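Local coordinates for protein transcription regulator (Lactobacillus plantarum WCFS1, PDB 3CLK) that probably binds DNA as a dimer to regulate transcription, its periplasmic-binding-protein-like core probably sensing a small effector, as in LacI-family repressors, at residues B[10-15]-B[66-72]; B[95-99]-B[137-141]; B[168-174]-B[195-200]; B[212-218]-B[276-280]. One frame throughout, in Å; residues are numbered along the deposited sequence.

Contact 1 of 4, residues B[10-15]-B[66-72]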
loop_
_atom_site.group_PDB
_atom_site.type_symbol
_atom_site.label_atom_id
_atom_site.label_comp_id
_atom_site.label_asym_id
_atom_site.label_seq_id
_atom_site.Cartn_x
_atom_site.Cartn_y
_atom_site.Cartn_z
ATOM N N VAL B 10 14.248 -21.396 3.743
ATOM C CA VAL B 10 13.745 -20.054 4.154
ATOM C C VAL B 10 14.340 -18.953 3.284
ATOM O O VAL B 10 15.559 -18.793 3.206
ATOM C CB VAL B 10 14.104 -19.747 5.623
ATOM C CG1 VAL B 10 13.473 -18.428 6.047
ATOM C CG2 VAL B 10 13.634 -20.877 6.521
ATOM N N ILE B 11 13.476 -18.198 2.619
ATOM C CA ILE B 11 13.928 -17.107 1.771
ATOM C C ILE B 11 13.680 -15.790 2.492
ATOM O O ILE B 11 12.663 -15.622 3.162
ATOM C CB ILE B 11 13.180 -17.091 0.417
ATOM C CG1 ILE B 11 13.554 -18.332 -0.397
ATOM C CG2 ILE B 11 13.526 -15.825 -0.356
ATOM C CD1 ILE B 11 12.799 -18.474 -1.707
ATOM N N ALA B 12 14.618 -14.862 2.359
ATOM C CA ALA B 12 14.490 -13.560 2.994
ATOM C C ALA B 12 14.343 -12.493 1.924
ATOM O O ALA B 12 15.141 -12.428 0.987
ATOM C CB ALA B 12 15.719 -13.272 3.861
ATOM N N ALA B 13 13.310 -11.668 2.061
ATOM C CA ALA B 13 13.062 -10.594 1.115
ATOM C C ALA B 13 13.368 -9.270 1.795
ATOM O O ALA B 13 12.852 -8.985 2.875
ATOM C CB ALA B 13 11.611 -10.621 0.649
ATOM N N VAL B 14 14.223 -8.476 1.159
ATOM C CA VAL B 14 14.609 -7.176 1.686
ATOM C C VAL B 14 13.783 -6.079 1.018
ATOM O O VAL B 14 13.768 -5.953 -0.210
ATOM C CB VAL B 14 16.100 -6.893 1.431
ATOM C CG1 VAL B 14 16.494 -5.573 2.078
ATOM C CG2 VAL B 14 16.948 -8.031 1.983
ATOM N N VAL B 15 13.086 -5.298 1.834
ATOM C CA VAL B 15 12.262 -4.207 1.332
ATOM C C VAL B 15 12.670 -2.904 2.015
ATOM O O VAL B 15 13.088 -2.910 3.176
ATOM C CB VAL B 15 10.766 -4.470 1.601
ATOM C CG1 VAL B 15 10.279 -5.633 0.754
ATOM C CG2 VAL B 15 10.551 -4.774 3.073
ATOM N N VAL B 66 19.644 -18.591 5.890
ATOM C CA VAL B 66 18.659 -18.370 4.835
ATOM C C VAL B 66 19.232 -18.970 3.559
ATOM O O VAL B 66 20.442 -18.935 3.345
ATOM C CB VAL B 66 18.373 -16.868 4.603
ATOM C CG1 VAL B 66 17.746 -16.262 5.845
ATOM C CG2 VAL B 66 19.655 -16.140 4.231
HETATM N N MSE B 67 18.368 -19.522 2.713
HETATM C CA MSE B 67 18.819 -20.151 1.479
HETATM C C MSE B 67 18.968 -19.174 0.319
HETATM O O MSE B 67 19.627 -19.476 -0.678
HETATM C CB MSE B 67 17.856 -21.274 1.092
HETATM C CG MSE B 67 16.477 -20.803 0.667
HETATM SE SE MSE B 67 15.251 -22.281 0.480
HETATM C CE MSE B 67 16.208 -23.264 -0.880
ATOM N N GLY B 68 18.359 -18.001 0.449
ATOM C CA GLY B 68 18.449 -17.016 -0.610
ATOM C C GLY B 68 17.899 -15.669 -0.197
ATOM O O GLY B 68 17.063 -15.580 0.707
ATOM N N ILE B 69 18.369 -14.620 -0.859
ATOM C CA ILE B 69 17.922 -13.265 -0.560
ATOM C C ILE B 69 17.423 -12.547 -1.806
ATOM O O ILE B 69 18.099 -12.526 -2.833
ATOM C CB ILE B 69 19.060 -12.423 0.057
ATOM C CG1 ILE B 69 19.560 -13.090 1.343
ATOM C CG2 ILE B 69 18.562 -11.012 0.369
ATOM C CD1 ILE B 69 20.697 -12.348 2.008
ATOM N N LEU B 70 16.228 -11.972 -1.709
ATOM C CA LEU B 70 15.639 -11.222 -2.810
ATOM C C LEU B 70 15.557 -9.763 -2.362
ATOM O O LEU B 70 15.018 -9.467 -1.292
ATOM C CB LEU B 70 14.239 -11.758 -3.121
ATOM C CG LEU B 70 14.178 -13.229 -3.550
ATOM C CD1 LEU B 70 12.722 -13.664 -3.707
ATOM C CD2 LEU B 70 14.931 -13.399 -4.860
ATOM N N LEU B 71 16.100 -8.855 -3.165
ATOM C CA LEU B 71 16.073 -7.443 -2.798
ATOM C C LEU B 71 15.102 -6.676 -3.685
ATOM O O LEU B 71 15.354 -6.469 -4.871
ATOM C CB LEU B 71 17.481 -6.837 -2.878
ATOM C CG LEU B 71 18.508 -7.514 -1.956
ATOM C CD1 LEU B 71 19.155 -8.683 -2.692
ATOM C CD2 LEU B 71 19.559 -6.517 -1.523
ATOM N N LEU B 72 13.987 -6.272 -3.086
ATOM C CA LEU B 72 12.939 -5.544 -3.782
ATOM C C LEU B 72 13.257 -4.074 -3.967
ATOM O O LEU B 72 13.006 -3.251 -3.083
ATOM C CB LEU B 72 11.612 -5.682 -3.032
ATOM C CG LEU B 72 11.104 -7.100 -2.749
ATOM C CD1 LEU B 72 9.608 -7.054 -2.439
ATOM C CD2 LEU B 72 11.352 -7.987 -3.950
#
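Ala-12 and Ala-13 run beside Ile-69 and Leu-70 in adjacent parallel strands whose segment axes cross at -21°. This middle is the tight part. Ala-12 N gives a nearly straight bond to Gly-68 O, Ala-12 O receives Leu-70 N at 2.9 Å, and Val-14 N reaches Leu-70 O at 2.8 Å, so the backbone N and O of buried Leu-70 are engaged. Beta-branched Val and Ile, suited to extended backbone, fill much of the faces. Val-14 holds CG1 anti to its N (chi1 -176°), which leaves CG2 to meet Ile-69 CG2 at 3.8 Å; on the other face Leu-70 CD1 slants over Ile-11 CG2 at 4.1 Å. The looser end, partly exposed, is at Val-10 and selenomethionine Met-67. Met-67 N bonds Val-10 O at 2.9 Å, but from 19° out of the carbonyl plane; with CG between its own N and carbonyl carbon and the chain extended, SE comes 3.5 Å from Val-10 N. Strand 41-44 bonds to the far edge of 11-15, while Ile-69 bonds to Pro-90, just ahead of strand 91-94. Helices 22-34 and 240-256 cover the face bearing Ile-11, Ala-13, Leu-70 and Leu-72, in the parallel sheet of the first α/β lobe.

Contact 2 of 4, residues B[95-99]-B[137-141]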
loop_
_atom_site.group_PDB
_atom_site.type_symbol
_atom_site.label_atom_id
_atom_site.label_comp_id
_atom_site.label_asym_id
_atom_site.label_seq_id
_atom_site.Cartn_x
_atom_site.Cartn_y
_atom_site.Cartn_z
ATOM N N SER B 95 12.634 -5.728 -9.416
ATOM C CA SER B 95 12.069 -4.428 -9.775
ATOM C C SER B 95 13.089 -3.303 -9.948
ATOM O O SER B 95 12.739 -2.124 -9.853
ATOM C CB SER B 95 11.029 -4.024 -8.729
ATOM O OG SER B 95 10.027 -3.219 -9.318
HETATM N N MSE B 96 14.341 -3.667 -10.210
HETATM C CA MSE B 96 15.398 -2.680 -10.404
HETATM C C MSE B 96 16.509 -3.240 -11.289
HETATM O O MSE B 96 16.951 -4.369 -11.100
HETATM C CB MSE B 96 15.975 -2.255 -9.046
HETATM C CG MSE B 96 17.063 -1.193 -9.115
HETATM SE SE MSE B 96 17.776 -0.765 -7.351
HETATM C CE MSE B 96 16.497 0.600 -6.852
ATOM N N GLY B 97 16.952 -2.445 -12.256
ATOM C CA GLY B 97 18.019 -2.870 -13.146
ATOM C C GLY B 97 19.328 -2.205 -12.764
ATOM O O GLY B 97 19.345 -1.275 -11.957
ATOM N N PHE B 98 20.426 -2.672 -13.352
ATOM C CA PHE B 98 21.749 -2.133 -13.055
ATOM C C PHE B 98 22.627 -2.103 -14.294
ATOM O O PHE B 98 22.394 -2.846 -15.252
ATOM C CB PHE B 98 22.429 -2.992 -11.990
ATOM C CG PHE B 98 21.703 -3.018 -10.683
ATOM C CD1 PHE B 98 21.852 -1.980 -9.772
ATOM C CD2 PHE B 98 20.867 -4.080 -10.362
ATOM C CE1 PHE B 98 21.178 -2.001 -8.551
ATOM C CE2 PHE B 98 20.191 -4.110 -9.148
ATOM C CZ PHE B 98 20.347 -3.070 -8.239
ATOM N N ASP B 99 23.647 -1.251 -14.269
ATOM C CA ASP B 99 24.567 -1.141 -15.394
ATOM C C ASP B 99 25.577 -2.285 -15.402
ATOM O O ASP B 99 26.020 -2.713 -16.468
ATOM C CB ASP B 99 25.311 0.197 -15.352
ATOM C CG ASP B 99 24.427 1.369 -15.736
ATOM O OD1 ASP B 99 23.931 1.386 -16.884
ATOM O OD2 ASP B 99 24.233 2.269 -14.892
ATOM N N PRO B 137 19.428 8.139 -10.564
ATOM C CA PRO B 137 19.635 6.686 -10.557
ATOM C C PRO B 137 19.244 5.970 -11.857
ATOM O O PRO B 137 18.486 6.500 -12.672
ATOM C CB PRO B 137 18.808 6.226 -9.357
ATOM C CG PRO B 137 17.718 7.243 -9.277
ATOM C CD PRO B 137 18.450 8.541 -9.538
ATOM N N TYR B 138 19.784 4.766 -12.025
ATOM C CA TYR B 138 19.553 3.907 -13.186
ATOM C C TYR B 138 18.093 3.849 -13.645
ATOM O O TYR B 138 17.791 4.090 -14.810
ATOM C CB TYR B 138 20.020 2.487 -12.861
ATOM C CG TYR B 138 19.800 1.492 -13.973
ATOM C CD1 TYR B 138 20.795 1.249 -14.924
ATOM C CD2 TYR B 138 18.597 0.794 -14.081
ATOM C CE1 TYR B 138 20.596 0.333 -15.954
ATOM C CE2 TYR B 138 18.387 -0.119 -15.105
ATOM C CZ TYR B 138 19.389 -0.343 -16.033
ATOM O OH TYR B 138 19.188 -1.252 -17.035
ATOM N N THR B 139 17.202 3.496 -12.723
ATOM C CA THR B 139 15.774 3.395 -13.013
ATOM C C THR B 139 15.248 4.636 -13.732
ATOM O O THR B 139 14.756 4.557 -14.859
ATOM C CB THR B 139 14.963 3.213 -11.720
ATOM O OG1 THR B 139 15.380 2.017 -11.050
ATOM C CG2 THR B 139 13.478 3.115 -12.039
ATOM N N GLY B 140 15.353 5.778 -13.062
ATOM C CA GLY B 140 14.881 7.025 -13.630
ATOM C C GLY B 140 15.572 7.421 -14.915
ATOM O O GLY B 140 14.932 7.903 -15.845
ATOM N N ARG B 141 16.886 7.231 -14.969
ATOM C CA ARG B 141 17.648 7.563 -16.168
ATOM C C ARG B 141 17.101 6.835 -17.386
ATOM O O ARG B 141 16.905 7.438 -18.439
ATOM C CB ARG B 141 19.121 7.183 -15.979
ATOM C CG ARG B 141 20.000 7.334 -17.222
ATOM C CD ARG B 141 20.120 8.786 -17.657
ATOM N NE ARG B 141 19.095 9.177 -18.624
ATOM C CZ ARG B 141 18.539 10.385 -18.676
ATOM N NH1 ARG B 141 18.903 11.325 -17.806
ATOM N NH2 ARG B 141 17.632 10.658 -19.600
HETATM O O HOH W 1 13.793 0.458 -9.494
#
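The loop 95-99 passes in irregular, mostly extended form across the first turn of helix 138-153, with Phe-98 CA 6.4 Å from Tyr-138 CA. Tyr-138 carries the contact. Its CG stands anti to the backbone N (chi1 178°), sending the ring out from the helix start to lie against the loop backbone. One ring face takes the 97-98 peptide: Phe-98 N sits 3.6 Å above the ring plane, over its centre, and Gly-97 C lies nearer the rim. Gly-97 suits this place because any side chain would run into Tyr-138 CE2. Asp-99 comes to the ring's edge, its OD1 in the ring plane and 3.6 Å from Tyr-138 CE1, with the carboxylate turned 75° against the ring. Farther along, one water links the segments, donating to Ser-95 O at 2.8 Å and lying 2.7 Å from Thr-139 OG1, a small hydroxyl well placed for such a bridge. With Tyr-138 cut back to an alanine, the 97-98 peptide would probably lose its aromatic cover, and Asp-99 the ring edge it lies against. The contact bridges the two lobes, consistent with the interdomain cleft of a periplasmic-binding-protein-like fold, where relatives bind effectors.

Contact 3 of 4, residues B[168-174]-B[195-200]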
loop_
_atom_site.group_PDB
_atom_site.type_symbol
_atom_site.label_atom_id
_atom_site.label_comp_id
_atom_site.label_asym_id
_atom_site.label_seq_id
_atom_site.Cartn_x
_atom_site.Cartn_y
_atom_site.Cartn_z
ATOM N N TYR B 168 8.935 9.992 -7.144
ATOM C CA TYR B 168 7.898 8.972 -7.292
ATOM C C TYR B 168 6.771 9.034 -6.266
ATOM O O TYR B 168 5.955 8.122 -6.199
ATOM C CB TYR B 168 8.505 7.571 -7.220
ATOM C CG TYR B 168 9.573 7.293 -8.244
ATOM C CD1 TYR B 168 10.922 7.502 -7.948
ATOM C CD2 TYR B 168 9.241 6.825 -9.512
ATOM C CE1 TYR B 168 11.914 7.245 -8.898
ATOM C CE2 TYR B 168 10.221 6.572 -10.465
ATOM C CZ TYR B 168 11.556 6.783 -10.153
ATOM O OH TYR B 168 12.523 6.528 -11.106
ATOM N N SER B 169 6.703 10.102 -5.481
ATOM C CA SER B 169 5.661 10.196 -4.467
ATOM C C SER B 169 4.421 10.955 -4.937
ATOM O O SER B 169 4.400 11.540 -6.016
ATOM C CB SER B 169 6.211 10.886 -3.219
ATOM O OG SER B 169 6.493 12.250 -3.489
ATOM N N TYR B 170 3.385 10.929 -4.111
ATOM C CA TYR B 170 2.148 11.634 -4.403
ATOM C C TYR B 170 2.437 13.139 -4.418
ATOM O O TYR B 170 1.980 13.863 -5.304
ATOM C CB TYR B 170 1.115 11.318 -3.326
ATOM C CG TYR B 170 -0.144 12.140 -3.416
ATOM C CD1 TYR B 170 -1.189 11.761 -4.255
ATOM C CD2 TYR B 170 -0.310 13.279 -2.628
ATOM C CE1 TYR B 170 -2.375 12.488 -4.301
ATOM C CE2 TYR B 170 -1.495 14.015 -2.670
ATOM C CZ TYR B 170 -2.519 13.610 -3.506
ATOM O OH TYR B 170 -3.695 14.327 -3.537
ATOM N N THR B 171 3.209 13.605 -3.439
ATOM C CA THR B 171 3.549 15.022 -3.354
ATOM C C THR B 171 4.280 15.538 -4.595
ATOM O O THR B 171 4.004 16.635 -5.073
ATOM C CB THR B 171 4.412 15.315 -2.108
ATOM O OG1 THR B 171 3.647 15.033 -0.927
ATOM C CG2 THR B 171 4.841 16.780 -2.084
ATOM N N SER B 172 5.211 14.751 -5.121
ATOM C CA SER B 172 5.948 15.175 -6.297
ATOM C C SER B 172 5.002 15.338 -7.497
ATOM O O SER B 172 5.260 16.128 -8.407
ATOM C CB SER B 172 7.065 14.179 -6.607
ATOM O OG SER B 172 6.554 12.874 -6.789
ATOM N N GLY B 173 3.904 14.589 -7.486
ATOM C CA GLY B 173 2.930 14.690 -8.557
ATOM C C GLY B 173 2.225 16.027 -8.433
ATOM O O GLY B 173 2.077 16.763 -9.411
ATOM N N GLU B 174 1.785 16.353 -7.221
ATOM C CA GLU B 174 1.119 17.629 -7.000
ATOM C C GLU B 174 2.055 18.793 -7.319
ATOM O O GLU B 174 1.638 19.788 -7.931
ATOM C CB GLU B 174 0.684 17.779 -5.545
ATOM C CG GLU B 174 -0.381 16.821 -5.052
ATOM C CD GLU B 174 -0.746 17.138 -3.613
ATOM O OE1 GLU B 174 0.183 17.219 -2.782
ATOM O OE2 GLU B 174 -1.938 17.316 -3.313
HETATM N N MSE B 195 1.084 6.682 -7.464
HETATM C CA MSE B 195 0.855 7.714 -6.453
HETATM C C MSE B 195 1.173 9.093 -7.042
HETATM O O MSE B 195 0.519 10.086 -6.720
HETATM C CB MSE B 195 1.727 7.485 -5.206
HETATM C CG MSE B 195 1.337 6.278 -4.370
HETATM SE SE MSE B 195 -0.521 6.417 -3.818
HETATM C CE MSE B 195 -0.445 8.089 -2.861
ATOM N N THR B 196 2.195 9.161 -7.886
ATOM C CA THR B 196 2.550 10.430 -8.514
ATOM C C THR B 196 1.394 10.849 -9.430
ATOM O O THR B 196 0.998 12.016 -9.466
ATOM C CB THR B 196 3.879 10.300 -9.309
ATOM O OG1 THR B 196 4.963 10.130 -8.382
ATOM C CG2 THR B 196 4.144 11.562 -10.157
ATOM N N ALA B 197 0.826 9.886 -10.145
ATOM C CA ALA B 197 -0.287 10.170 -11.042
ATOM C C ALA B 197 -1.493 10.709 -10.279
ATOM O O ALA B 197 -2.203 11.590 -10.761
ATOM C CB ALA B 197 -0.675 8.909 -11.793
ATOM N N ILE B 198 -1.732 10.192 -9.083
ATOM C CA ILE B 198 -2.875 10.669 -8.332
ATOM C C ILE B 198 -2.647 12.127 -7.937
ATOM O O ILE B 198 -3.575 12.928 -7.989
ATOM C CB ILE B 198 -3.145 9.784 -7.094
ATOM C CG1 ILE B 198 -3.398 8.340 -7.537
ATOM C CG2 ILE B 198 -4.398 10.272 -6.358
ATOM C CD1 ILE B 198 -3.689 7.400 -6.390
ATOM N N GLY B 199 -1.409 12.476 -7.579
ATOM C CA GLY B 199 -1.107 13.855 -7.212
ATOM C C GLY B 199 -1.315 14.787 -8.401
ATOM O O GLY B 199 -1.868 15.884 -8.275
ATOM N N ILE B 200 -0.863 14.349 -9.569
ATOM C CA ILE B 200 -1.026 15.131 -10.790
ATOM C C ILE B 200 -2.518 15.314 -11.039
ATOM O O ILE B 200 -2.990 16.420 -11.312
ATOM C CB ILE B 200 -0.431 14.395 -12.011
ATOM C CG1 ILE B 200 1.089 14.314 -11.880
ATOM C CG2 ILE B 200 -0.832 15.112 -13.313
ATOM C CD1 ILE B 200 1.742 13.404 -12.903
#
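Close helix-helix packing through glycines, in the second α/β lobe of the periplasmic-binding-protein-like fold, brings the start of helix 170-180 against helix 194-206. The segment axes approach to 6.4 Å and cross at -35°, a spacing possible because Gly-173 and Gly-199 face each other: a CB on Gly-173 would strike Thr-196 O, and one on Gly-199 would strike Tyr-170 O. Backbone therefore meets backbone, and Gly-173 CA makes a CA-H...O contact with Thr-196 O at 3.4 Å. At the N-terminal end Ser-169 caps its helix, its OG accepting from Ser-172 N at 3.2 Å while also bonding to Asp-167. The carbonyl Ser-169 O is gripped from opposite faces of its plane, by Thr-196 OG1 at 2.8 Å and by Ser-172 OG at 2.6 Å; short hydroxyl side chains suit so cramped a spot. Thr-196 OG1 also bonds to Ser-193. A chi1 of 172° swings the Tyr-170 ring away from its own backbone N and along the partner helix. Gly-199 CA sits over one face, 3.9 Å from the ring centroid in a CH-pi contact, and Ile-198 CG2 packs by the edge, 3.6 Å from Tyr-170 CE1. Selenomethionine Met-195, bent twice, brings CE to 3.6 Å from Tyr-170 CB, and Tyr-170 OH bonds to Asn-202. Ile-228 of the second subunit packs on Tyr-170, Met-195 and Ile-198, placing this side at the dimer interface, whereas Ala-197 and Ile-200 turn to strands 188-191 and 216-219, and Tyr-168 reaches helix 138-153.

Contact 4 of 4, residues B[212-218]-B[276-280]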
loop_
_atom_site.group_PDB
_atom_site.type_symbol
_atom_site.label_atom_id
_atom_site.label_comp_id
_atom_site.label_asym_id
_atom_site.label_seq_id
_atom_site.Cartn_x
_atom_site.Cartn_y
_atom_site.Cartn_z
ATOM N N PRO B 212 -9.989 12.992 -18.757
ATOM C CA PRO B 212 -9.015 13.167 -19.842
ATOM C C PRO B 212 -9.417 14.260 -20.848
ATOM O O PRO B 212 -8.733 14.482 -21.851
ATOM C CB PRO B 212 -8.991 11.786 -20.475
ATOM C CG PRO B 212 -10.457 11.440 -20.469
ATOM C CD PRO B 212 -10.935 11.906 -19.090
ATOM N N LYS B 213 -10.527 14.936 -20.561
ATOM C CA LYS B 213 -11.052 16.011 -21.406
ATOM C C LYS B 213 -9.945 16.872 -22.029
ATOM O O LYS B 213 -9.689 16.786 -23.232
ATOM C CB LYS B 213 -11.989 16.888 -20.576
ATOM C CG LYS B 213 -13.346 17.144 -21.198
ATOM C CD LYS B 213 -13.285 18.198 -22.292
ATOM C CE LYS B 213 -14.676 18.448 -22.866
ATOM N NZ LYS B 213 -14.696 19.542 -23.875
ATOM N N ASP B 214 -9.287 17.704 -21.225
ATOM C CA ASP B 214 -8.218 18.531 -21.780
ATOM C C ASP B 214 -6.810 18.124 -21.340
ATOM O O ASP B 214 -5.827 18.759 -21.720
ATOM C CB ASP B 214 -8.459 20.021 -21.497
ATOM C CG ASP B 214 -8.665 20.325 -20.033
ATOM O OD1 ASP B 214 -9.804 20.177 -19.541
ATOM O OD2 ASP B 214 -7.681 20.722 -19.377
ATOM N N LEU B 215 -6.715 17.062 -20.547
ATOM C CA LEU B 215 -5.427 16.551 -20.095
ATOM C C LEU B 215 -5.454 15.027 -19.933
ATOM O O LEU B 215 -6.281 14.487 -19.203
ATOM C CB LEU B 215 -5.018 17.199 -18.764
ATOM C CG LEU B 215 -3.702 16.680 -18.168
ATOM C CD1 LEU B 215 -2.547 16.989 -19.125
ATOM C CD2 LEU B 215 -3.454 17.312 -16.805
ATOM N N SER B 216 -4.557 14.341 -20.631
ATOM C CA SER B 216 -4.460 12.889 -20.525
ATOM C C SER B 216 -3.325 12.571 -19.557
ATOM O O SER B 216 -2.314 13.276 -19.528
ATOM C CB SER B 216 -4.140 12.251 -21.886
ATOM O OG SER B 216 -5.274 12.204 -22.738
ATOM N N ILE B 217 -3.495 11.509 -18.775
ATOM C CA ILE B 217 -2.469 11.087 -17.825
ATOM C C ILE B 217 -2.227 9.593 -17.961
ATOM O O ILE B 217 -3.174 8.817 -17.976
ATOM C CB ILE B 217 -2.884 11.354 -16.356
ATOM C CG1 ILE B 217 -3.052 12.855 -16.114
ATOM C CG2 ILE B 217 -1.836 10.760 -15.414
ATOM C CD1 ILE B 217 -3.567 13.197 -14.726
ATOM N N VAL B 218 -0.957 9.203 -18.071
ATOM C CA VAL B 218 -0.568 7.798 -18.162
ATOM C C VAL B 218 0.310 7.494 -16.943
ATOM O O VAL B 218 1.348 8.136 -16.726
ATOM C CB VAL B 218 0.247 7.501 -19.440
ATOM C CG1 VAL B 218 0.750 6.068 -19.407
ATOM C CG2 VAL B 218 -0.630 7.718 -20.682
ATOM N N LYS B 276 -9.493 5.075 -17.855
ATOM C CA LYS B 276 -10.283 6.239 -18.245
ATOM C C LYS B 276 -9.599 7.600 -18.155
ATOM O O LYS B 276 -10.267 8.635 -18.225
ATOM C CB LYS B 276 -11.568 6.263 -17.409
ATOM C CG LYS B 276 -12.483 5.070 -17.687
ATOM C CD LYS B 276 -12.965 5.087 -19.136
ATOM C CE LYS B 276 -13.812 3.870 -19.455
ATOM N NZ LYS B 276 -14.984 3.770 -18.540
ATOM N N SER B 277 -8.278 7.606 -18.026
ATOM C CA SER B 277 -7.543 8.856 -17.887
ATOM C C SER B 277 -6.875 9.385 -19.155
ATOM O O SER B 277 -6.122 10.357 -19.088
ATOM C CB SER B 277 -6.485 8.705 -16.791
ATOM O OG SER B 277 -5.499 7.765 -17.189
ATOM N N THR B 278 -7.133 8.749 -20.297
ATOM C CA THR B 278 -6.557 9.187 -21.569
ATOM C C THR B 278 -7.634 9.300 -22.642
ATOM O O THR B 278 -8.629 8.591 -22.604
ATOM C CB THR B 278 -5.467 8.205 -22.108
ATOM O OG1 THR B 278 -6.031 6.900 -22.294
ATOM C CG2 THR B 278 -4.296 8.108 -21.139
ATOM N N ALA B 279 -7.428 10.207 -23.590
ATOM C CA ALA B 279 -8.354 10.407 -24.705
ATOM C C ALA B 279 -7.574 11.031 -25.855
ATOM O O ALA B 279 -6.565 11.707 -25.627
ATOM C CB ALA B 279 -9.505 11.319 -24.294
ATOM N N ARG B 280 -8.020 10.803 -27.090
ATOM C CA ARG B 280 -7.316 11.386 -28.229
ATOM C C ARG B 280 -7.307 12.906 -28.101
ATOM O O ARG B 280 -8.248 13.493 -27.577
ATOM C CB ARG B 280 -7.974 10.990 -29.554
ATOM C CG ARG B 280 -7.866 9.516 -29.898
ATOM C CD ARG B 280 -8.076 9.324 -31.386
ATOM N NE ARG B 280 -7.006 9.970 -32.139
ATOM C CZ ARG B 280 -5.837 9.400 -32.414
ATOM N NH1 ARG B 280 -5.592 8.161 -32.008
ATOM N NH2 ARG B 280 -4.904 10.078 -33.063
#
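Ser-277 clasps Ile-217 with both its backbone and its side chain. Ile-217 N donates to Ser-277 O at 2.9 Å, and Ser-277 OG returns a bond to Ile-217 O at 2.7 Å. The hydroxyl can do so because chi1 of 66° sets it between its own N and carbonyl carbon, pointing at the strand; the same OG bonds to Thr-234. Ser-216 is turned differently, OG opposite its carbonyl carbon (chi1 -76°), and accepts Ala-279 N at 3.1 Å, a job for a small polar side chain in a buried place. A valine instead of Ser-216 would probably leave Ala-279 N without this acceptor and loosen the tail around Ala-279. Thr-278 uses its two branches separately: chi1 of 59° sends OG1 toward a weak bond with Thr-234, while CG2 meets Val-218 CG2 at 3.7 Å. Pro-212, after a cis peptide, lays its ring against the tail, with CD 3.4 Å from Lys-276 O and CB 3.9 Å from Ala-279 CB. The C-terminal segment 276-280 is thus pinned beside 216-219, an inner strand of the second lobe's mixed sheet. Strand 188-191 bonds to Ser-216 and Val-218; helix 109-121 packs on those two side chains, while helix 194-206 covers Leu-215 and Ile-217.

Overall arrangement
Contact 1 lies in the sheet of the first lobe, contacts 3 and 4 in the second, and contact 2 joins the lobes between them. Contacts 1 and 4 are the farthest apart, about 40 Å between centres, on opposite sides of the chain's centre; contacts 1 and 2 are about 20 Å apart by centres and do not touch. From contact 2 onward packing is continuous: Gly-140 CA lies 3.5 Å from Tyr-168 OH of contact 3, and Ile-200 CG2 lies 3.6 Å from Ile-217 CD1 of contact 4. By analogy with relatives, an effector would probably lie in the cleft near contact 2, while contact 3 reaches the second subunit.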